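Local coordinates for NO-binding heme-dependent sensor protein (Shewanella oneidensis, PDB 4U9B), which probably senses nitric oxide through a bound heme, as a member of the H-NOX family of gas-sensing signalling proteins, at residues G3-V8 against N75-R80; A129-S134 against H171-I176. One frame throughout, in Å; residues are numbered along the deposited sequence.

Overall arrangement
Both interactions touch the heme, from different sides. Interaction 1 crosses two helices, and Ile5 and Leu77 lie against one face of the porphyrin. Interaction 2 pairs two strands of the antiparallel sheet; Tyr132 and Ser134 bind one heme propionate, and Cys172 is a zinc ligand. The contacts lie on opposite sides of the chain's centre. The centres of interaction 1 and interaction 2 are about 23 Å apart. The nearest atoms of interaction 1 and interaction 2 are about 11 Å apart, so the two do not touch each other. The side chain of Leu77 is about 6 Å from the bound nitric oxide, and that of Tyr132 about 7 Å. Ile98, Ile102 and Leu115 line the nitric oxide site.

Interaction 1 of 2, residues G3-V8 against N75-R80; sequences GIIFNV and NGLASR. With HEM (protoporphyrin IX containing Fe), chain B.
Ile4 and Leu77 make an apolar contact, with their side chains crossing at about a right angle. Ile4 CD1 lies 3.8 Å from Leu77 CD2. The same methyl presses on the aliphatic part of Arg80, 3.4 Å from its CD, which is tight packing. This follows from CG1 of Ile4 standing opposite the backbone N (chi1 175°), which carries CD1 out to the other helix. Val8 meets the backbone of Gly76, with Val8 CG1 4.2 Å from Gly76 CA. The glycine has no side chain, and this methyl stands where one would point.

No hydrogen bond crosses between the two segments. The Arg80 guanidinium is held by its own helix and by Asp11 of helix 3-17. Its chain is extended from CG to NE and runs past Ile4 and Val8 in the opposite direction. NH1 of Arg80 donates to Gly76 O at 3.0 Å (N-H...O 157°), with the carbonyl oxygen in the guanidinium plane. NH2 forms the salt bridge with Asp11. The two partners fix the rotation of the group, and Val8 CG2 covers part of one face, 3.6 Å from Arg80 NH1 and offset toward the rim.

Heme contacts come from Ile5 and Leu77, on the same face of the porphyrin. Leu77 divides its methyls: CD2 goes to Ile4, while Leu77 CD1 lies 3.7 Å from heme pyrrole nitrogen NC. Ile5 CD1 touches the heme propionate carbon CAD at 3.7 Å. The pair forms part of the apolar lining of the heme pocket.

The two short helical segments cross at 118°, their axes 10.1 Å apart. Helix 3-17 thus crosses over helix 62-80, where Ile5 also packs on Phe69 and Val8 on Phe72 and Leu73. Helix 44-58 adds Leu47 beside Ile5.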
loop_
_atom_site.group_PDB
_atom_site.type_symbol
_atom_site.label_atom_id
_atom_site.label_comp_id
_atom_site.label_asym_id
_atom_site.label_seq_id
_atom_site.Cartn_x
_atom_site.Cartn_y
_atom_site.Cartn_z
ATOM N N GLY A 3 11.778 -4.478 -2.965
ATOM C CA GLY A 3 11.462 -5.892 -3.038
ATOM C C GLY A 3 10.462 -6.354 -1.998
ATOM O O GLY A 3 9.730 -7.311 -2.234
ATOM N N ILE A 4 10.426 -5.685 -0.847
ATOM C CA ILE A 4 9.500 -6.073 0.213
ATOM C C ILE A 4 8.065 -6.037 -0.305
ATOM O O ILE A 4 7.255 -6.898 0.027
ATOM C CB ILE A 4 9.628 -5.168 1.468
ATOM C CG1 ILE A 4 8.552 -5.530 2.494
ATOM C CG2 ILE A 4 9.519 -3.693 1.102
ATOM C CD1 ILE A 4 8.852 -5.042 3.903
ATOM N N ILE A 5 7.762 -5.056 -1.145
ATOM C CA ILE A 5 6.423 -4.937 -1.705
ATOM C C ILE A 5 6.121 -6.153 -2.574
ATOM O O ILE A 5 5.037 -6.730 -2.492
ATOM C CB ILE A 5 6.268 -3.649 -2.535
ATOM C CG1 ILE A 5 6.654 -2.421 -1.698
ATOM C CG2 ILE A 5 4.844 -3.520 -3.065
ATOM C CD1 ILE A 5 5.830 -2.226 -0.433
ATOM N N PHE A 6 7.092 -6.545 -3.394
ATOM C CA PHE A 6 6.967 -7.741 -4.214
ATOM C C PHE A 6 6.871 -8.997 -3.356
ATOM O O PHE A 6 6.148 -9.928 -3.696
ATOM C CB PHE A 6 8.152 -7.867 -5.174
ATOM C CG PHE A 6 8.173 -6.831 -6.253
ATOM C CD1 PHE A 6 7.523 -7.054 -7.457
ATOM C CD2 PHE A 6 8.843 -5.636 -6.071
ATOM C CE1 PHE A 6 7.547 -6.104 -8.457
ATOM C CE2 PHE A 6 8.867 -4.681 -7.064
ATOM C CZ PHE A 6 8.217 -4.914 -8.260
ATOM N N ASN A 7 7.608 -9.029 -2.250
ATOM C CA ASN A 7 7.577 -10.190 -1.368
ATOM C C ASN A 7 6.191 -10.395 -0.770
ATOM O O ASN A 7 5.709 -11.524 -0.687
ATOM C CB ASN A 7 8.608 -10.054 -0.242
ATOM C CG ASN A 7 10.039 -10.122 -0.742
ATOM O OD1 ASN A 7 10.321 -10.679 -1.810
ATOM N ND2 ASN A 7 10.955 -9.557 0.034
ATOM N N VAL A 8 5.549 -9.309 -0.351
ATOM C CA VAL A 8 4.212 -9.415 0.215
ATOM C C VAL A 8 3.221 -9.774 -0.891
ATOM O O VAL A 8 2.279 -10.530 -0.661
ATOM C CB VAL A 8 3.781 -8.112 0.922
ATOM C CG1 VAL A 8 2.377 -8.251 1.483
ATOM C CG2 VAL A 8 4.752 -7.775 2.046
ATOM N N ASN A 75 -0.413 -5.761 7.060
ATOM C CA ASN A 75 0.096 -6.805 7.936
ATOM C C ASN A 75 1.466 -7.288 7.471
ATOM O O ASN A 75 2.319 -7.636 8.286
ATOM C CB ASN A 75 -0.879 -7.978 7.993
ATOM C CG ASN A 75 -2.299 -7.536 8.274
ATOM O OD1 ASN A 75 -2.977 -6.992 7.399
ATOM N ND2 ASN A 75 -2.760 -7.772 9.495
ATOM N N GLY A 76 1.667 -7.304 6.157
ATOM C CA GLY A 76 2.937 -7.708 5.586
ATOM C C GLY A 76 4.050 -6.774 6.015
ATOM O O GLY A 76 5.160 -7.210 6.317
ATOM N N LEU A 77 3.744 -5.480 6.046
ATOM C CA LEU A 77 4.703 -4.474 6.482
ATOM C C LEU A 77 4.850 -4.484 7.999
ATOM O O LEU A 77 5.959 -4.384 8.525
ATOM C CB LEU A 77 4.273 -3.084 6.009
ATOM C CG LEU A 77 4.314 -2.846 4.501
ATOM C CD1 LEU A 77 3.594 -1.552 4.150
ATOM C CD2 LEU A 77 5.751 -2.810 4.007
ATOM N N ALA A 78 3.726 -4.605 8.696
ATOM C CA ALA A 78 3.728 -4.620 10.154
ATOM C C ALA A 78 4.533 -5.800 10.690
ATOM O O ALA A 78 5.246 -5.671 11.683
ATOM C CB ALA A 78 2.302 -4.668 10.685
ATOM N N SER A 79 4.418 -6.944 10.023
ATOM C CA SER A 79 5.124 -8.154 10.436
ATOM C C SER A 79 6.636 -8.027 10.277
ATOM O O SER A 79 7.400 -8.507 11.116
ATOM C CB SER A 79 4.629 -9.356 9.631
ATOM O OG SER A 79 3.366 -9.794 10.098
ATOM N N ARG A 80 7.058 -7.386 9.193
ATOM C CA ARG A 80 8.476 -7.248 8.879
ATOM C C ARG A 80 9.111 -6.055 9.596
ATOM O O ARG A 80 10.329 -6.013 9.776
ATOM C CB ARG A 80 8.665 -7.117 7.363
ATOM C CG ARG A 80 8.339 -8.392 6.584
ATOM C CD ARG A 80 8.151 -8.103 5.099
ATOM N NE ARG A 80 8.027 -9.317 4.290
ATOM C CZ ARG A 80 6.928 -10.065 4.211
ATOM N NH1 ARG A 80 5.846 -9.746 4.909
ATOM N NH2 ARG A 80 6.915 -11.143 3.439
HETATM C CHA HEM B . 5.066 2.318 -0.006
HETATM C CHB HEM B . 1.122 4.302 1.976
HETATM C CHC HEM B . 2.159 2.241 6.215
HETATM C CHD HEM B . 6.613 1.305 4.541
HETATM C C1A HEM B . 3.818 2.870 0.136
HETATM C C2A HEM B . 2.852 3.095 -0.922
HETATM C C3A HEM B . 1.766 3.640 -0.364
HETATM C C4A HEM B . 2.002 3.780 1.055
HETATM C CMA HEM B . 0.469 4.056 -1.079
HETATM C CAA HEM B . 3.042 2.765 -2.420
HETATM C CBA HEM B . 4.070 3.701 -3.062
HETATM C CGA HEM B . 3.464 4.988 -3.577
HETATM O O1A HEM B . 4.227 5.815 -4.150
HETATM O O2A HEM B . 2.233 5.210 -3.431
HETATM C C1B HEM B . 1.017 3.878 3.278
HETATM C C2B HEM B . -0.117 4.088 4.149
HETATM C C3B HEM B . 0.172 3.526 5.338
HETATM C C4B HEM B . 1.491 2.928 5.228
HETATM C CMB HEM B . -1.374 4.866 3.696
HETATM C CAB HEM B . -0.670 3.431 6.632
HETATM C CBB HEM B . -1.998 3.581 6.667
HETATM C C1C HEM B . 3.467 1.807 6.140
HETATM C C2C HEM B . 4.197 1.145 7.197
HETATM C C3C HEM B . 5.437 0.885 6.766
HETATM C C4C HEM B . 5.532 1.369 5.394
HETATM C CMC HEM B . 3.615 0.817 8.588
HETATM C CAC HEM B . 6.508 0.170 7.630
HETATM C CBC HEM B . 7.806 0.131 7.308
HETATM C C1D HEM B . 6.573 1.393 3.167
HETATM C C2D HEM B . 7.615 0.912 2.292
HETATM C C3D HEM B . 7.134 1.227 0.877
HETATM C C4D HEM B . 5.851 1.870 1.032
HETATM C CMD HEM B . 8.930 0.216 2.693
HETATM C CAD HEM B . 7.857 0.923 -0.445
HETATM C CBD HEM B . 8.755 2.093 -0.838
HETATM C CGD HEM B . 9.437 1.762 -2.139
HETATM O O1D HEM B . 8.920 0.876 -2.862
HETATM O O2D HEM B . 10.490 2.379 -2.457
HETATM N NA HEM B . 3.262 3.293 1.332
HETATM N NB HEM B . 1.976 3.168 3.961
HETATM N NC HEM B . 4.314 1.928 5.054
HETATM N ND HEM B . 5.554 1.949 2.392
HETATM FE FE HEM B . 3.863 2.768 3.218
#

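Interaction 2 of 2, residues A129-S134 against H171-I176; sequences ALRYSS and HCMLII. With ZN (zinc ion), chain D; HEM (protoporphyrin IX containing Fe), chain B.
Arg131 has an extended chain, its CG opposite the backbone N (chi1 -177°), which lays one guanidinium face against His171 CB. That carbon lies 3.7 Å from Arg131 NH2. A chi1 of 70° turns the His171 imidazole across the arginine, its plane 18° from the guanidinium. The side chains themselves cross at about a right angle. Met173 bends at chi2 and chi3, and its CE folds back to within 3.7 Å of Arg131 CB. Ala129 CB adds Ile175 CD1 at 3.7 Å on this same face of the sheet.

The strands are antiparallel. Leu130 pairs with Leu174 and Tyr132 with Cys172 as hydrogen-bonded pairs, each joined by two backbone bonds. The shortest runs from Cys172 N to Tyr132 O at 2.7 Å.

Leu130, Tyr132, Cys172 and Leu174 face the other side. Cys172 SG binds the zinc ion at 2.3 Å and makes an oblique sulfur-aromatic contact with the Tyr132 ring. Cys139, His161 and Cys164 complete the metal site. Tyr132 OH donates to heme propionate O2A at 2.6 Å, with the acceptor at the ring edge and in plane. Ser134 OG donates to heme O1A at 2.7 Å. Leu138 N and Arg136 N also bond to these two hydroxyls and position them. Tyr132, Ser134 and Arg136, whose NE also bonds to the heme, form the Tyr-x-Ser-x-Arg motif of H-NOX proteins. The pair Tyr132 and Cys172 thus joins a heme propionate to the zinc site.

Strands 128-133 and 172-179 are the inner strands of the four-stranded sheet. Strand 117-122 flanks the first, and strand 156-163 the second. Helix 139-152 covers the Leu130 face, where Leu146 touches Leu130, Leu174 and Ile176.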
loop_
_atom_site.group_PDB
_atom_site.type_symbol
_atom_site.label_atom_id
_atom_site.label_comp_id
_atom_site.label_asym_id
_atom_site.label_seq_id
_atom_site.Cartn_x
_atom_site.Cartn_y
_atom_site.Cartn_z
ATOM N N ALA A 129 -8.196 14.185 7.394
ATOM C CA ALA A 129 -8.036 14.538 5.988
ATOM C C ALA A 129 -6.636 14.164 5.525
ATOM O O ALA A 129 -5.652 14.781 5.934
ATOM C CB ALA A 129 -8.288 16.018 5.774
ATOM N N LEU A 130 -6.555 13.149 4.671
ATOM C CA LEU A 130 -5.276 12.620 4.224
ATOM C C LEU A 130 -5.037 12.934 2.752
ATOM O O LEU A 130 -5.727 12.413 1.877
ATOM C CB LEU A 130 -5.225 11.109 4.460
ATOM C CG LEU A 130 -3.831 10.480 4.513
ATOM C CD1 LEU A 130 -3.017 11.033 5.680
ATOM C CD2 LEU A 130 -3.940 8.972 4.621
ATOM N N ARG A 131 -4.062 13.800 2.491
ATOM C CA ARG A 131 -3.682 14.132 1.125
ATOM C C ARG A 131 -2.677 13.109 0.621
ATOM O O ARG A 131 -1.720 12.783 1.322
ATOM C CB ARG A 131 -3.089 15.539 1.045
ATOM C CG ARG A 131 -2.732 15.979 -0.369
ATOM C CD ARG A 131 -1.859 17.225 -0.366
ATOM N NE ARG A 131 -1.553 17.689 -1.720
ATOM C CZ ARG A 131 -0.512 17.289 -2.447
ATOM N NH1 ARG A 131 0.357 16.404 -1.966
ATOM N NH2 ARG A 131 -0.335 17.778 -3.668
ATOM N N TYR A 132 -2.901 12.611 -0.590
ATOM C CA TYR A 132 -2.005 11.655 -1.224
ATOM C C TYR A 132 -1.556 12.172 -2.585
ATOM O O TYR A 132 -2.369 12.649 -3.375
ATOM C CB TYR A 132 -2.688 10.294 -1.377
ATOM C CG TYR A 132 -1.899 9.304 -2.203
ATOM C CD1 TYR A 132 -2.036 9.256 -3.584
ATOM C CD2 TYR A 132 -1.018 8.414 -1.602
ATOM C CE1 TYR A 132 -1.316 8.359 -4.341
ATOM C CE2 TYR A 132 -0.292 7.509 -2.356
ATOM C CZ TYR A 132 -0.446 7.487 -3.724
ATOM O OH TYR A 132 0.272 6.587 -4.485
ATOM N N SER A 133 -0.258 12.075 -2.846
ATOM C CA SER A 133 0.300 12.403 -4.155
ATOM C C SER A 133 1.468 11.471 -4.452
ATOM O O SER A 133 2.301 11.233 -3.580
ATOM C CB SER A 133 0.763 13.858 -4.196
ATOM O OG SER A 133 1.027 14.264 -5.521
ATOM N N SER A 134 1.531 10.948 -5.673
ATOM C CA SER A 134 2.627 10.064 -6.064
ATOM C C SER A 134 2.647 9.788 -7.569
ATOM O O SER A 134 1.594 9.614 -8.176
ATOM C CB SER A 134 2.530 8.734 -5.316
ATOM O OG SER A 134 3.517 7.827 -5.773
ATOM N N HIS A 171 -3.635 15.378 -7.011
ATOM C CA HIS A 171 -3.562 14.740 -5.704
ATOM C C HIS A 171 -4.874 14.034 -5.407
ATOM O O HIS A 171 -5.881 14.273 -6.078
ATOM C CB HIS A 171 -3.272 15.768 -4.606
ATOM C CG HIS A 171 -4.419 16.690 -4.331
ATOM N ND1 HIS A 171 -4.670 17.811 -5.091
ATOM C CD2 HIS A 171 -5.391 16.648 -3.388
ATOM C CE1 HIS A 171 -5.744 18.425 -4.624
ATOM N NE2 HIS A 171 -6.201 17.738 -3.593
ATOM N N CYS A 172 -4.851 13.166 -4.402
ATOM C CA CYS A 172 -6.067 12.566 -3.868
ATOM C C CYS A 172 -6.315 13.096 -2.469
ATOM O O CYS A 172 -5.377 13.442 -1.751
ATOM C CB CYS A 172 -5.968 11.043 -3.823
ATOM S SG CYS A 172 -5.533 10.273 -5.384
ATOM N N MET A 173 -7.586 13.148 -2.097
ATOM C CA MET A 173 -7.994 13.525 -0.753
ATOM C C MET A 173 -8.845 12.411 -0.169
ATOM O O MET A 173 -9.949 12.143 -0.645
ATOM C CB MET A 173 -8.771 14.841 -0.769
ATOM C CG MET A 173 -9.093 15.386 0.612
ATOM S SD MET A 173 -7.630 15.601 1.654
ATOM C CE MET A 173 -6.632 16.661 0.613
ATOM N N LEU A 174 -8.302 11.744 0.843
ATOM C CA LEU A 174 -8.998 10.667 1.527
ATOM C C LEU A 174 -9.458 11.147 2.895
ATOM O O LEU A 174 -8.640 11.390 3.783
ATOM C CB LEU A 174 -8.097 9.436 1.669
ATOM C CG LEU A 174 -7.891 8.593 0.403
ATOM C CD1 LEU A 174 -7.127 9.359 -0.662
ATOM C CD2 LEU A 174 -7.174 7.295 0.736
ATOM N N ILE A 175 -10.767 11.300 3.050
ATOM C CA ILE A 175 -11.345 11.692 4.327
ATOM C C ILE A 175 -11.710 10.438 5.100
ATOM O O ILE A 175 -12.544 9.645 4.660
ATOM C CB ILE A 175 -12.591 12.581 4.152
ATOM C CG1 ILE A 175 -12.270 13.790 3.268
ATOM C CG2 ILE A 175 -13.131 13.026 5.510
ATOM C CD1 ILE A 175 -11.104 14.637 3.753
ATOM N N ILE A 176 -11.074 10.267 6.251
ATOM C CA ILE A 176 -11.282 9.099 7.090
ATOM C C ILE A 176 -12.156 9.456 8.288
ATOM O O ILE A 176 -11.819 10.349 9.069
ATOM C CB ILE A 176 -9.943 8.524 7.590
ATOM C CG1 ILE A 176 -8.978 8.311 6.418
ATOM C CG2 ILE A 176 -10.165 7.210 8.332
ATOM C CD1 ILE A 176 -7.527 8.287 6.831
HETATM ZN ZN ZN D . -7.140 8.669 -5.809
HETATM C CHA HEM B . 5.066 2.318 -0.006
HETATM C CHB HEM B . 1.122 4.302 1.976
HETATM C CHC HEM B . 2.159 2.241 6.215
HETATM C CHD HEM B . 6.613 1.305 4.541
HETATM C C1A HEM B . 3.818 2.870 0.136
HETATM C C2A HEM B . 2.852 3.095 -0.922
HETATM C C3A HEM B . 1.766 3.640 -0.364
HETATM C C4A HEM B . 2.002 3.780 1.055
HETATM C CMA HEM B . 0.469 4.056 -1.079
HETATM C CAA HEM B . 3.042 2.765 -2.420
HETATM C CBA HEM B . 4.070 3.701 -3.062
HETATM C CGA HEM B . 3.464 4.988 -3.577
HETATM O O1A HEM B . 4.227 5.815 -4.150
HETATM O O2A HEM B . 2.233 5.210 -3.431
HETATM C C1B HEM B . 1.017 3.878 3.278
HETATM C C2B HEM B . -0.117 4.088 4.149
HETATM C C3B HEM B . 0.172 3.526 5.338
HETATM C C4B HEM B . 1.491 2.928 5.228
HETATM C CMB HEM B . -1.374 4.866 3.696
HETATM C CAB HEM B . -0.670 3.431 6.632
HETATM C CBB HEM B . -1.998 3.581 6.667
HETATM C C1C HEM B . 3.467 1.807 6.140
HETATM C C2C HEM B . 4.197 1.145 7.197
HETATM C C3C HEM B . 5.437 0.885 6.766
HETATM C C4C HEM B . 5.532 1.369 5.394
HETATM C CMC HEM B . 3.615 0.817 8.588
HETATM C CAC HEM B . 6.508 0.170 7.630
HETATM C CBC HEM B . 7.806 0.131 7.308
HETATM C C1D HEM B . 6.573 1.393 3.167
HETATM C C2D HEM B . 7.615 0.912 2.292
HETATM C C3D HEM B . 7.134 1.227 0.877
HETATM C C4D HEM B . 5.851 1.870 1.032
HETATM C CMD HEM B . 8.930 0.216 2.693
HETATM C CAD HEM B . 7.857 0.923 -0.445
HETATM C CBD HEM B . 8.755 2.093 -0.838
HETATM C CGD HEM B . 9.437 1.762 -2.139
HETATM O O1D HEM B . 8.920 0.876 -2.862
HETATM O O2D HEM B . 10.490 2.379 -2.457
HETATM N NA HEM B . 3.262 3.293 1.332
HETATM N NB HEM B . 1.976 3.168 3.961
HETATM N NC HEM B . 4.314 1.928 5.054
HETATM N ND HEM B . 5.554 1.949 2.392
HETATM FE FE HEM B . 3.863 2.768 3.218
#